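Local structure of putative malic enzyme ((S)-malate:NAD+ oxidoreductase (decarboxylating)) (Streptococcus pyogenes, 2A9F) at residues A173-S178 / K184-V189; K180-S185 / A259-G264; E274-M279 / P283-M288. The protein probably catalyses the NAD-dependent oxidative decarboxylation of (S)-malate with the help of a divalent magnesium or manganese ion. One frame throughout, in Å; residues are numbered along the deposited sequence.

In the fold
All three contacts lie in the NAD-binding domain and are made by side chains, with no hydrogen bond across any of them. Interactions 1 and 3 are buried; interaction 2, where a lysine chain meets an isoleucine, is only partly so. Interactions 1 and 2 share K184 and S185, and their centres are about 6 Å apart: one joins the segment before strand 190-194 to helix 162-180, the other to the entry of strand 262-264. Interaction 3 packs helix 273-277 and the residues after it on the start of strand 284-287. The sheet ties interactions 2 and 3 together, with a probable hydrogen bond of 2.8 Å from F286 N to I263 O, while F286 also packs on A174 and I175 of interaction 1.

Interaction 1 (A173-S178 / K184-V189); sequences AAIFNS and KSLDEV
L186 makes a small, buried apolar contact with I175 and F176, and so seats the loop before strand 190-194 against the flank of helix 162-180. The two segments bury 106 Å² in total, and their closest backbone pair, F176 and L186, has CA atoms 8.0 Å apart; side chains alone bridge that gap. L186 divides its two methyl groups between two neighbours. Its CD1 meets I175 CD1 at 3.4 Å, methyl against methyl, with the side chains at about a right angle. CD2 lies 4.0 Å from F176 CE2, near the ring plane, so the phenyl group offers its edge and not its face. In L186, CG stands anti to the backbone N (chi1 -170°), and chi2 then turns one methyl to each neighbour. In the Rossmann-type NAD-binding domain this helix packs against the parallel part of the sheet, and I175 also touches F286 of strand 284-287 and L207 of helix 198-210. L186 in turn rests on A210 and A212, near the end of that helix. F176, whose CB points away from the loop, reaches back with its ring end and is also covered by A349 and K350 of helix 342-354. Further along helix 162-180, the hydroxyl of S178 turns back to the preceding turn, OG donating to A174 O at 2.9 Å, with a C=O...donor angle of 153°.

Interaction 2 (K180-S185 / A259-G264); sequences KLLKKS and ADIFIG
I261 receives two side chains from the loop after helix 162-180, and its CG2 methyl is the point where both arrive. K184 lies over it with the aliphatic part of its chain: CD is 3.7 Å from I261 CG2 and 4.0 Å from I261 CD1, so both branches of the isoleucine are touched. The lysine is extended beyond CG, which brings its amino end up beside the same methyl, NZ being 3.5 Å from I261 CG2. L182 brings CD2 to within 4.0 Å of I261 CG2, its side chain running past the isoleucine in the opposite direction. CG2 is available to both because it stands anti to the backbone N of I261, while CG1 lies beside that nitrogen (chi1 -46°). Behind this first shell, the loop is shaped by its own backbone: K183 takes left-handed helical angles, and its N donates to K180 O at 3.3 Å. L182 also reaches V284, R282 and Y306. On the I261 segment, S190 OG is hydrogen-bonded to both I261 N and A259 O, and the backbone of I261 is further bonded to V284. F262 is bonded through its backbone to V192 of strand 190-194. Strand 262-264 thereby runs between and parallel to 190-194 and 284-287, the parallel core of a Rossmann-type NAD-binding fold, with this contact at the N-terminal end of strand 262-264.

Interaction 3 (E274-M279 / P283-M288); sequences EWISKM and PVIFAM
A beta-alpha-beta unit of the Rossmann-type domain is closed here, with I276 of its helix and M279 just after it packing on P283 and I285, at and just before the strand that follows. Strand 262-264 leads into helix 273-277, the chain turns back within a few residues, and strand 284-287 then lies parallel beside the first. The two segments bury 202 Å² between them, and all five residues in contact are buried. I276 CD1 meets I285 CD1 at 3.8 Å, the two side chains crossing at about a right angle. In I276, CG1 is anti to the carbonyl carbon (chi1 -64°), leaving CG2 to approach the proline ring, where it lies 4.3 Å from P283 CG. The strand alternates its faces: the CB of I285 points toward the helix and that of V284 away from it, where V284 touches S178 of helix 162-180 on the other face of the sheet. I295 and A303 add further cover to I276, and E257 lies against M279. A backbone bond spanning three residues follows the weakly bonded helix, M279 N donating to I276 O at 2.8 Å, while the hydroxyl of S277 turns to E274 O, its OG 31° from the carbonyl plane. K278 is joined by its backbone to A259, close to the start of strand 262-264. M279 spans the turn: SD lies 3.8 Å from P283 CB, and the bend at chi3 (69°) then turns the methyl so that CE stands 3.9 Å from V284 O.

Interaction 1 (A173-S178 / K184-V189)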
ATOM      1  N   ALA A 173     -28.802 -12.129   4.663  1.00 47.66           N
ATOM      2  CA  ALA A 173     -28.917 -13.271   3.767  1.00 47.92           C
ATOM      3  C   ALA A 173     -29.450 -14.444   4.559  1.00 48.11           C
ATOM      4  O   ALA A 173     -30.210 -15.273   4.034  1.00 46.79           O
ATOM      5  CB  ALA A 173     -27.560 -13.618   3.160  1.00 47.28           C
ATOM      6  N   ALA A 174     -29.054 -14.494   5.831  1.00 46.29           N
ATOM      7  CA  ALA A 174     -29.472 -15.565   6.718  1.00 45.71           C
ATOM      8  C   ALA A 174     -30.973 -15.528   7.001  1.00 46.13           C
ATOM      9  O   ALA A 174     -31.559 -16.533   7.395  1.00 44.59           O
ATOM     10  CB  ALA A 174     -28.695 -15.498   8.018  1.00 45.22           C
ATOM     11  N   ILE A 175     -31.613 -14.378   6.821  1.00 46.39           N
ATOM     12  CA  ILE A 175     -33.042 -14.355   7.073  1.00 46.00           C
ATOM     13  C   ILE A 175     -33.765 -14.690   5.770  1.00 46.84           C
ATOM     14  O   ILE A 175     -34.749 -15.414   5.792  1.00 48.17           O
ATOM     15  CB  ILE A 175     -33.563 -12.990   7.671  1.00 44.34           C
ATOM     16  CG1 ILE A 175     -34.026 -12.052   6.568  1.00 43.75           C
ATOM     17  CG2 ILE A 175     -32.491 -12.320   8.517  1.00 40.66           C
ATOM     18  CD1 ILE A 175     -34.847 -10.904   7.099  1.00 46.19           C
ATOM     19  N   PHE A 176     -33.283 -14.180   4.642  1.00 46.43           N
ATOM     20  CA  PHE A 176     -33.920 -14.497   3.366  1.00 47.76           C
ATOM     21  C   PHE A 176     -34.135 -16.014   3.343  1.00 48.34           C
ATOM     22  O   PHE A 176     -35.200 -16.516   2.950  1.00 46.67           O
ATOM     23  CB  PHE A 176     -33.021 -14.102   2.199  1.00 49.15           C
ATOM     24  CG  PHE A 176     -32.980 -12.634   1.929  1.00 50.51           C
ATOM     25  CD1 PHE A 176     -31.808 -12.038   1.470  1.00 51.58           C
ATOM     26  CD2 PHE A 176     -34.112 -11.845   2.103  1.00 52.26           C
ATOM     27  CE1 PHE A 176     -31.758 -10.674   1.188  1.00 52.55           C
ATOM     28  CE2 PHE A 176     -34.078 -10.475   1.826  1.00 53.74           C
ATOM     29  CZ  PHE A 176     -32.898  -9.889   1.368  1.00 53.92           C
ATOM     30  N   ASN A 177     -33.115 -16.737   3.785  1.00 49.26           N
ATOM     31  CA  ASN A 177     -33.201 -18.180   3.830  1.00 51.36           C
ATOM     32  C   ASN A 177     -34.058 -18.631   4.993  1.00 51.60           C
ATOM     33  O   ASN A 177     -34.649 -19.706   4.961  1.00 50.09           O
ATOM     34  CB  ASN A 177     -31.804 -18.793   3.915  1.00 52.51           C
ATOM     35  CG  ASN A 177     -31.174 -18.962   2.555  1.00 51.34           C
ATOM     36  OD1 ASN A 177     -31.816 -18.715   1.531  1.00 53.27           O
ATOM     37  ND2 ASN A 177     -29.919 -19.387   2.529  1.00 51.74           N
ATOM     38  N   SER A 178     -34.125 -17.810   6.031  1.00 53.06           N
ATOM     39  CA  SER A 178     -34.951 -18.150   7.171  1.00 55.37           C
ATOM     40  C   SER A 178     -36.420 -17.974   6.816  1.00 56.93           C
ATOM     41  O   SER A 178     -37.256 -18.752   7.253  1.00 57.50           O
ATOM     42  CB  SER A 178     -34.576 -17.297   8.373  1.00 54.29           C
ATOM     43  OG  SER A 178     -33.523 -17.932   9.072  1.00 55.02           O
ATOM     44  N   LYS A 184     -43.175 -17.677   5.373  1.00 74.21           N
ATOM     45  CA  LYS A 184     -43.638 -16.320   5.627  1.00 72.53           C
ATOM     46  C   LYS A 184     -42.914 -15.362   4.685  1.00 71.34           C
ATOM     47  O   LYS A 184     -41.922 -15.731   4.077  1.00 71.18           O
ATOM     48  CB  LYS A 184     -43.351 -15.952   7.084  1.00 72.18           C
ATOM     49  CG  LYS A 184     -43.813 -17.011   8.078  1.00 71.35           C
ATOM     50  CD  LYS A 184     -43.434 -16.683   9.532  1.00 70.54           C
ATOM     51  CE  LYS A 184     -43.896 -17.784  10.486  1.00 68.21           C
ATOM     52  NZ  LYS A 184     -43.439 -17.579  11.888  1.00 65.72           N
ATOM     53  N   SER A 185     -43.415 -14.142   4.547  1.00 71.45           N
ATOM     54  CA  SER A 185     -42.752 -13.163   3.693  1.00 70.94           C
ATOM     55  C   SER A 185     -42.003 -12.170   4.579  1.00 71.65           C
ATOM     56  O   SER A 185     -42.083 -12.232   5.811  1.00 70.89           O
ATOM     57  CB  SER A 185     -43.765 -12.409   2.825  1.00 71.03           C
ATOM     58  OG  SER A 185     -43.121 -11.451   1.997  1.00 67.03           O
ATOM     59  N   LEU A 186     -41.276 -11.257   3.949  1.00 71.31           N
ATOM     60  CA  LEU A 186     -40.518 -10.258   4.687  1.00 70.29           C
ATOM     61  C   LEU A 186     -41.430  -9.074   5.029  1.00 70.88           C
ATOM     62  O   LEU A 186     -41.047  -8.175   5.781  1.00 70.27           O
ATOM     63  CB  LEU A 186     -39.323  -9.795   3.845  1.00 67.30           C
ATOM     64  CG  LEU A 186     -38.261  -8.914   4.512  1.00 66.74           C
ATOM     65  CD1 LEU A 186     -37.662  -9.615   5.726  1.00 62.79           C
ATOM     66  CD2 LEU A 186     -37.187  -8.587   3.482  1.00 66.60           C
ATOM     67  N   ASP A 187     -42.642  -9.090   4.475  1.00 71.64           N
ATOM     68  CA  ASP A 187     -43.617  -8.028   4.709  1.00 71.53           C
ATOM     69  C   ASP A 187     -44.687  -8.527   5.655  1.00 70.05           C
ATOM     70  O   ASP A 187     -45.662  -7.832   5.908  1.00 70.93           O
ATOM     71  CB  ASP A 187     -44.292  -7.609   3.405  1.00 74.52           C
ATOM     72  CG  ASP A 187     -43.302  -7.324   2.290  1.00 76.69           C
ATOM     73  OD1 ASP A 187     -42.825  -6.170   2.193  1.00 77.23           O
ATOM     74  OD2 ASP A 187     -43.000  -8.262   1.514  1.00 77.53           O
ATOM     75  N   GLU A 188     -44.512  -9.743   6.154  1.00 68.30           N
ATOM     76  CA  GLU A 188     -45.466 -10.334   7.077  1.00 67.42           C
ATOM     77  C   GLU A 188     -44.726 -10.579   8.381  1.00 66.74           C
ATOM     78  O   GLU A 188     -45.316 -10.969   9.390  1.00 66.83           O
ATOM     79  CB  GLU A 188     -45.975 -11.680   6.546  1.00 70.51           C
ATOM     80  CG  GLU A 188     -46.561 -11.669   5.137  1.00 72.63           C
ATOM     81  CD  GLU A 188     -46.910 -13.073   4.645  1.00 75.24           C
ATOM     82  OE1 GLU A 188     -47.766 -13.738   5.275  1.00 75.93           O
ATOM     83  OE2 GLU A 188     -46.321 -13.517   3.628  1.00 75.70           O
ATOM     84  N   VAL A 189     -43.420 -10.354   8.364  1.00 64.56           N
ATOM     85  CA  VAL A 189     -42.628 -10.593   9.556  1.00 61.85           C
ATOM     86  C   VAL A 189     -42.517  -9.426  10.527  1.00 60.02           C
ATOM     87  O   VAL A 189     -42.403  -8.267  10.129  1.00 59.23           O
ATOM     88  CB  VAL A 189     -41.202 -11.070   9.188  1.00 62.46           C
ATOM     89  CG1 VAL A 189     -41.240 -12.521   8.696  1.00 60.51           C
ATOM     90  CG2 VAL A 189     -40.618 -10.163   8.118  1.00 62.77           C
TER

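Interaction 2 (K180-S185 / A259-G264)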
ATOM      1  N   LYS A 180     -37.886 -18.427   3.920  1.00 68.72           N
ATOM      2  CA  LYS A 180     -38.226 -19.627   3.160  1.00 70.09           C
ATOM      3  C   LYS A 180     -38.741 -20.821   3.963  1.00 71.16           C
ATOM      4  O   LYS A 180     -39.853 -21.300   3.713  1.00 71.05           O
ATOM      5  CB  LYS A 180     -37.018 -20.080   2.340  1.00 70.86           C
ATOM      6  CG  LYS A 180     -36.640 -19.152   1.211  1.00 73.60           C
ATOM      7  CD  LYS A 180     -37.752 -19.044   0.183  1.00 75.66           C
ATOM      8  CE  LYS A 180     -37.263 -18.341  -1.079  1.00 77.19           C
ATOM      9  NZ  LYS A 180     -36.171 -19.100  -1.783  1.00 78.56           N
ATOM     10  N   LEU A 181     -37.940 -21.308   4.913  1.00 70.59           N
ATOM     11  CA  LEU A 181     -38.337 -22.474   5.697  1.00 71.63           C
ATOM     12  C   LEU A 181     -39.311 -22.193   6.827  1.00 73.30           C
ATOM     13  O   LEU A 181     -39.387 -22.947   7.796  1.00 74.16           O
ATOM     14  CB  LEU A 181     -37.106 -23.214   6.240  1.00 71.87           C
ATOM     15  CG  LEU A 181     -36.175 -22.596   7.280  1.00 72.71           C
ATOM     16  CD1 LEU A 181     -34.984 -23.532   7.539  1.00 69.91           C
ATOM     17  CD2 LEU A 181     -35.693 -21.257   6.783  1.00 70.87           C
ATOM     18  N   LEU A 182     -40.060 -21.105   6.695  1.00 73.54           N
ATOM     19  CA  LEU A 182     -41.063 -20.740   7.686  1.00 74.17           C
ATOM     20  C   LEU A 182     -42.387 -20.539   6.953  1.00 74.78           C
ATOM     21  O   LEU A 182     -43.465 -20.669   7.536  1.00 74.35           O
ATOM     22  CB  LEU A 182     -40.655 -19.455   8.421  1.00 73.51           C
ATOM     23  CG  LEU A 182     -40.194 -19.673   9.868  1.00 73.19           C
ATOM     24  CD1 LEU A 182     -39.041 -20.657   9.881  1.00 73.52           C
ATOM     25  CD2 LEU A 182     -39.779 -18.360  10.501  1.00 73.11           C
ATOM     26  N   LYS A 183     -42.275 -20.241   5.660  1.00 75.08           N
ATOM     27  CA  LYS A 183     -43.417 -20.007   4.788  1.00 76.02           C
ATOM     28  C   LYS A 183     -44.019 -18.639   5.029  1.00 75.25           C
ATOM     29  O   LYS A 183     -45.227 -18.458   4.900  1.00 75.89           O
ATOM     30  CB  LYS A 183     -44.492 -21.083   4.988  1.00 77.86           C
ATOM     31  CG  LYS A 183     -44.435 -22.230   3.985  1.00 78.68           C
ATOM     32  CD  LYS A 183     -43.107 -22.969   4.032  1.00 77.82           C
ATOM     33  CE  LYS A 183     -43.123 -24.176   3.103  1.00 77.60           C
ATOM     34  NZ  LYS A 183     -43.418 -23.793   1.696  1.00 77.13           N
ATOM     35  N   LYS A 184     -43.175 -17.677   5.373  1.00 74.21           N
ATOM     36  CA  LYS A 184     -43.638 -16.320   5.627  1.00 72.53           C
ATOM     37  C   LYS A 184     -42.914 -15.362   4.685  1.00 71.34           C
ATOM     38  O   LYS A 184     -41.922 -15.731   4.077  1.00 71.18           O
ATOM     39  CB  LYS A 184     -43.351 -15.952   7.084  1.00 72.18           C
ATOM     40  CG  LYS A 184     -43.813 -17.011   8.078  1.00 71.35           C
ATOM     41  CD  LYS A 184     -43.434 -16.683   9.532  1.00 70.54           C
ATOM     42  CE  LYS A 184     -43.896 -17.784  10.486  1.00 68.21           C
ATOM     43  NZ  LYS A 184     -43.439 -17.579  11.888  1.00 65.72           N
ATOM     44  N   SER A 185     -43.415 -14.142   4.547  1.00 71.45           N
ATOM     45  CA  SER A 185     -42.752 -13.163   3.693  1.00 70.94           C
ATOM     46  C   SER A 185     -42.003 -12.170   4.579  1.00 71.65           C
ATOM     47  O   SER A 185     -42.083 -12.232   5.811  1.00 70.89           O
ATOM     48  CB  SER A 185     -43.765 -12.409   2.825  1.00 71.03           C
ATOM     49  OG  SER A 185     -43.121 -11.451   1.997  1.00 67.03           O
ATOM     50  N   ALA A 259     -44.974 -12.214  20.087  1.00 61.30           N
ATOM     51  CA  ALA A 259     -45.345 -12.570  18.714  1.00 62.09           C
ATOM     52  C   ALA A 259     -44.432 -11.954  17.646  1.00 62.57           C
ATOM     53  O   ALA A 259     -44.898 -11.416  16.640  1.00 62.50           O
ATOM     54  CB  ALA A 259     -46.811 -12.202  18.439  1.00 61.62           C
ATOM     55  N   ASP A 260     -43.126 -12.043  17.871  1.00 62.21           N
ATOM     56  CA  ASP A 260     -42.146 -11.525  16.924  1.00 60.70           C
ATOM     57  C   ASP A 260     -41.612 -12.742  16.194  1.00 59.48           C
ATOM     58  O   ASP A 260     -41.362 -13.774  16.814  1.00 55.97           O
ATOM     59  CB  ASP A 260     -41.018 -10.811  17.661  1.00 60.08           C
ATOM     60  N   ILE A 261     -41.431 -12.623  14.883  1.00 59.73           N
ATOM     61  CA  ILE A 261     -40.942 -13.746  14.086  1.00 61.60           C
ATOM     62  C   ILE A 261     -39.421 -13.972  14.185  1.00 61.79           C
ATOM     63  O   ILE A 261     -38.920 -14.992  13.725  1.00 61.12           O
ATOM     64  CB  ILE A 261     -41.395 -13.588  12.621  1.00 62.64           C
ATOM     65  CG1 ILE A 261     -42.877 -13.206  12.603  1.00 63.23           C
ATOM     66  CG2 ILE A 261     -41.223 -14.902  11.865  1.00 64.89           C
ATOM     67  CD1 ILE A 261     -43.471 -13.024  11.236  1.00 64.87           C
ATOM     68  N   PHE A 262     -38.707 -13.020  14.790  1.00 62.99           N
ATOM     69  CA  PHE A 262     -37.261 -13.114  15.027  1.00 63.41           C
ATOM     70  C   PHE A 262     -36.568 -11.821  15.429  1.00 62.54           C
ATOM     71  O   PHE A 262     -37.003 -10.723  15.082  1.00 62.15           O
ATOM     72  CB  PHE A 262     -36.522 -13.743  13.842  1.00 65.21           C
ATOM     73  CG  PHE A 262     -36.599 -12.962  12.572  1.00 66.42           C
ATOM     74  CD1 PHE A 262     -35.914 -11.764  12.434  1.00 67.28           C
ATOM     75  CD2 PHE A 262     -37.316 -13.456  11.489  1.00 65.85           C
ATOM     76  CE1 PHE A 262     -35.936 -11.069  11.227  1.00 68.75           C
ATOM     77  CE2 PHE A 262     -37.344 -12.773  10.281  1.00 67.47           C
ATOM     78  CZ  PHE A 262     -36.653 -11.576  10.148  1.00 68.17           C
ATOM     79  N   ILE A 263     -35.472 -11.989  16.167  1.00 61.96           N
ATOM     80  CA  ILE A 263     -34.666 -10.896  16.695  1.00 60.34           C
ATOM     81  C   ILE A 263     -33.222 -10.884  16.188  1.00 60.92           C
ATOM     82  O   ILE A 263     -32.571 -11.928  16.109  1.00 59.98           O
ATOM     83  CB  ILE A 263     -34.637 -10.969  18.249  1.00 58.57           C
ATOM     84  CG1 ILE A 263     -33.572 -10.039  18.832  1.00 58.99           C
ATOM     85  CG2 ILE A 263     -34.319 -12.374  18.684  1.00 57.69           C
ATOM     86  CD1 ILE A 263     -33.473 -10.108  20.346  1.00 55.12           C
ATOM     87  N   GLY A 264     -32.747  -9.687  15.841  1.00 62.20           N
ATOM     88  CA  GLY A 264     -31.380  -9.473  15.402  1.00 62.16           C
ATOM     89  C   GLY A 264     -30.813  -8.644  16.543  1.00 63.85           C
ATOM     90  O   GLY A 264     -31.408  -7.635  16.920  1.00 61.65           O
TER

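Interaction 3 (E274-M279 / P283-M288)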
ATOM      1  N   GLU A 274     -36.770 -17.636  28.875  1.00 72.98           N
ATOM      2  CA  GLU A 274     -38.210 -17.565  29.156  1.00 73.24           C
ATOM      3  C   GLU A 274     -39.005 -16.816  28.094  1.00 72.46           C
ATOM      4  O   GLU A 274     -40.051 -17.282  27.642  1.00 72.55           O
ATOM      5  CB  GLU A 274     -38.478 -16.893  30.508  1.00 74.68           C
ATOM      6  CG  GLU A 274     -37.577 -17.339  31.644  1.00 78.62           C
ATOM      7  CD  GLU A 274     -36.206 -16.691  31.573  1.00 80.60           C
ATOM      8  OE1 GLU A 274     -36.154 -15.439  31.534  1.00 82.03           O
ATOM      9  OE2 GLU A 274     -35.188 -17.425  31.561  1.00 80.00           O
ATOM     10  N   TRP A 275     -38.503 -15.650  27.703  1.00 71.10           N
ATOM     11  CA  TRP A 275     -39.173 -14.815  26.718  1.00 70.17           C
ATOM     12  C   TRP A 275     -39.443 -15.543  25.411  1.00 69.24           C
ATOM     13  O   TRP A 275     -40.554 -15.493  24.892  1.00 68.45           O
ATOM     14  CB  TRP A 275     -38.344 -13.555  26.448  1.00 70.81           C
ATOM     15  CG  TRP A 275     -38.039 -12.752  27.685  1.00 71.93           C
ATOM     16  CD1 TRP A 275     -38.792 -12.676  28.823  1.00 70.73           C
ATOM     17  CD2 TRP A 275     -36.932 -11.864  27.880  1.00 72.44           C
ATOM     18  NE1 TRP A 275     -38.226 -11.798  29.714  1.00 71.51           N
ATOM     19  CE2 TRP A 275     -37.083 -11.283  29.162  1.00 72.56           C
ATOM     20  CE3 TRP A 275     -35.828 -11.500  27.098  1.00 73.02           C
ATOM     21  CZ2 TRP A 275     -36.171 -10.356  29.680  1.00 72.58           C
ATOM     22  CZ3 TRP A 275     -34.919 -10.576  27.616  1.00 73.67           C
ATOM     23  CH2 TRP A 275     -35.100 -10.016  28.898  1.00 72.17           C
ATOM     24  N   ILE A 276     -38.426 -16.225  24.889  1.00 69.01           N
ATOM     25  CA  ILE A 276     -38.550 -16.955  23.628  1.00 68.23           C
ATOM     26  C   ILE A 276     -39.914 -17.617  23.530  1.00 68.72           C
ATOM     27  O   ILE A 276     -40.573 -17.576  22.488  1.00 68.37           O
ATOM     28  CB  ILE A 276     -37.443 -18.025  23.498  1.00 67.00           C
ATOM     29  CG1 ILE A 276     -36.077 -17.334  23.433  1.00 66.43           C
ATOM     30  CG2 ILE A 276     -37.676 -18.879  22.256  1.00 65.75           C
ATOM     31  CD1 ILE A 276     -34.895 -18.277  23.428  1.00 67.15           C
ATOM     32  N   SER A 277     -40.335 -18.208  24.639  1.00 68.59           N
ATOM     33  CA  SER A 277     -41.619 -18.881  24.720  1.00 68.52           C
ATOM     34  C   SER A 277     -42.725 -17.987  24.163  1.00 66.71           C
ATOM     35  O   SER A 277     -43.566 -18.445  23.397  1.00 67.56           O
ATOM     36  CB  SER A 277     -41.917 -19.233  26.182  1.00 69.59           C
ATOM     37  OG  SER A 277     -40.778 -19.809  26.809  1.00 70.48           O
ATOM     38  N   LYS A 278     -42.709 -16.712  24.541  1.00 65.13           N
ATOM     39  CA  LYS A 278     -43.723 -15.750  24.097  1.00 63.34           C
ATOM     40  C   LYS A 278     -43.535 -15.145  22.703  1.00 60.70           C
ATOM     41  O   LYS A 278     -44.310 -14.279  22.298  1.00 56.75           O
ATOM     42  CB  LYS A 278     -43.858 -14.605  25.116  1.00 66.62           C
ATOM     43  CG  LYS A 278     -44.590 -14.960  26.425  1.00 68.53           C
ATOM     44  CD  LYS A 278     -43.616 -15.175  27.586  1.00 70.37           C
ATOM     45  CE  LYS A 278     -44.337 -15.291  28.931  1.00 70.01           C
ATOM     46  NZ  LYS A 278     -45.199 -16.508  29.027  1.00 68.86           N
ATOM     47  N   MET A 279     -42.505 -15.578  21.976  1.00 58.95           N
ATOM     48  CA  MET A 279     -42.273 -15.067  20.619  1.00 56.76           C
ATOM     49  C   MET A 279     -43.262 -15.729  19.661  1.00 56.42           C
ATOM     50  O   MET A 279     -44.060 -16.563  20.074  1.00 56.26           O
ATOM     51  CB  MET A 279     -40.847 -15.370  20.153  1.00 53.54           C
ATOM     52  CG  MET A 279     -39.748 -14.559  20.838  1.00 50.94           C
ATOM     53  SD  MET A 279     -38.117 -14.852  20.087  1.00 38.94           S
ATOM     54  CE  MET A 279     -38.340 -14.076  18.516  1.00 39.33           C
ATOM     55  N   PRO A 283     -39.791 -18.962  16.011  1.00 60.14           N
ATOM     56  CA  PRO A 283     -38.880 -17.870  16.349  1.00 61.14           C
ATOM     57  C   PRO A 283     -37.423 -18.028  15.914  1.00 61.71           C
ATOM     58  O   PRO A 283     -36.721 -18.933  16.361  1.00 62.15           O
ATOM     59  CB  PRO A 283     -39.026 -17.776  17.863  1.00 61.34           C
ATOM     60  CG  PRO A 283     -39.206 -19.203  18.252  1.00 60.54           C
ATOM     61  CD  PRO A 283     -40.183 -19.709  17.221  1.00 59.65           C
ATOM     62  N   VAL A 284     -36.982 -17.140  15.032  1.00 61.80           N
ATOM     63  CA  VAL A 284     -35.602 -17.142  14.571  1.00 62.34           C
ATOM     64  C   VAL A 284     -34.878 -16.228  15.560  1.00 61.19           C
ATOM     65  O   VAL A 284     -35.517 -15.406  16.214  1.00 61.35           O
ATOM     66  CB  VAL A 284     -35.479 -16.574  13.135  1.00 63.17           C
ATOM     67  CG1 VAL A 284     -34.035 -16.610  12.679  1.00 64.90           C
ATOM     68  CG2 VAL A 284     -36.345 -17.372  12.186  1.00 64.52           C
ATOM     69  N   ILE A 285     -33.562 -16.376  15.671  1.00 59.22           N
ATOM     70  CA  ILE A 285     -32.767 -15.577  16.598  1.00 57.00           C
ATOM     71  C   ILE A 285     -31.331 -15.396  16.111  1.00 56.62           C
ATOM     72  O   ILE A 285     -30.647 -16.369  15.802  1.00 55.48           O
ATOM     73  CB  ILE A 285     -32.733 -16.250  17.989  1.00 58.28           C
ATOM     74  CG1 ILE A 285     -34.088 -16.071  18.683  1.00 58.34           C
ATOM     75  CG2 ILE A 285     -31.579 -15.690  18.820  1.00 58.36           C
ATOM     76  CD1 ILE A 285     -34.171 -16.720  20.047  1.00 58.84           C
ATOM     77  N   PHE A 286     -30.872 -14.153  16.050  1.00 56.73           N
ATOM     78  CA  PHE A 286     -29.504 -13.882  15.613  1.00 57.15           C
ATOM     79  C   PHE A 286     -28.738 -13.110  16.667  1.00 57.19           C
ATOM     80  O   PHE A 286     -28.724 -11.890  16.668  1.00 56.95           O
ATOM     81  CB  PHE A 286     -29.515 -13.123  14.284  1.00 56.88           C
ATOM     82  CG  PHE A 286     -29.958 -13.966  13.134  1.00 60.47           C
ATOM     83  CD1 PHE A 286     -29.164 -15.009  12.681  1.00 60.06           C
ATOM     84  CD2 PHE A 286     -31.207 -13.780  12.557  1.00 62.94           C
ATOM     85  CE1 PHE A 286     -29.611 -15.861  11.673  1.00 61.30           C
ATOM     86  CE2 PHE A 286     -31.662 -14.628  11.548  1.00 62.98           C
ATOM     87  CZ  PHE A 286     -30.867 -15.670  11.105  1.00 62.44           C
ATOM     88  N   ALA A 287     -28.115 -13.838  17.581  1.00 57.71           N
ATOM     89  CA  ALA A 287     -27.351 -13.214  18.644  1.00 57.61           C
ATOM     90  C   ALA A 287     -25.944 -12.985  18.125  1.00 57.76           C
ATOM     91  O   ALA A 287     -25.074 -13.843  18.267  1.00 59.76           O
ATOM     92  CB  ALA A 287     -27.329 -14.111  19.854  1.00 57.85           C
ATOM     93  N   MET A 288     -25.736 -11.819  17.516  1.00 56.98           N
ATOM     94  CA  MET A 288     -24.456 -11.449  16.928  1.00 56.13           C
ATOM     95  C   MET A 288     -23.417 -10.910  17.890  1.00 56.45           C
ATOM     96  O   MET A 288     -22.287 -10.642  17.488  1.00 56.10           O
ATOM     97  CB  MET A 288     -24.684 -10.423  15.823  1.00 55.68           C
ATOM     98  CG  MET A 288     -25.542 -10.942  14.697  1.00 55.80           C
ATOM     99  SD  MET A 288     -24.871 -12.484  14.062  1.00 52.92           S
ATOM    100  CE  MET A 288     -25.647 -13.651  15.094  1.00 55.62           C
TER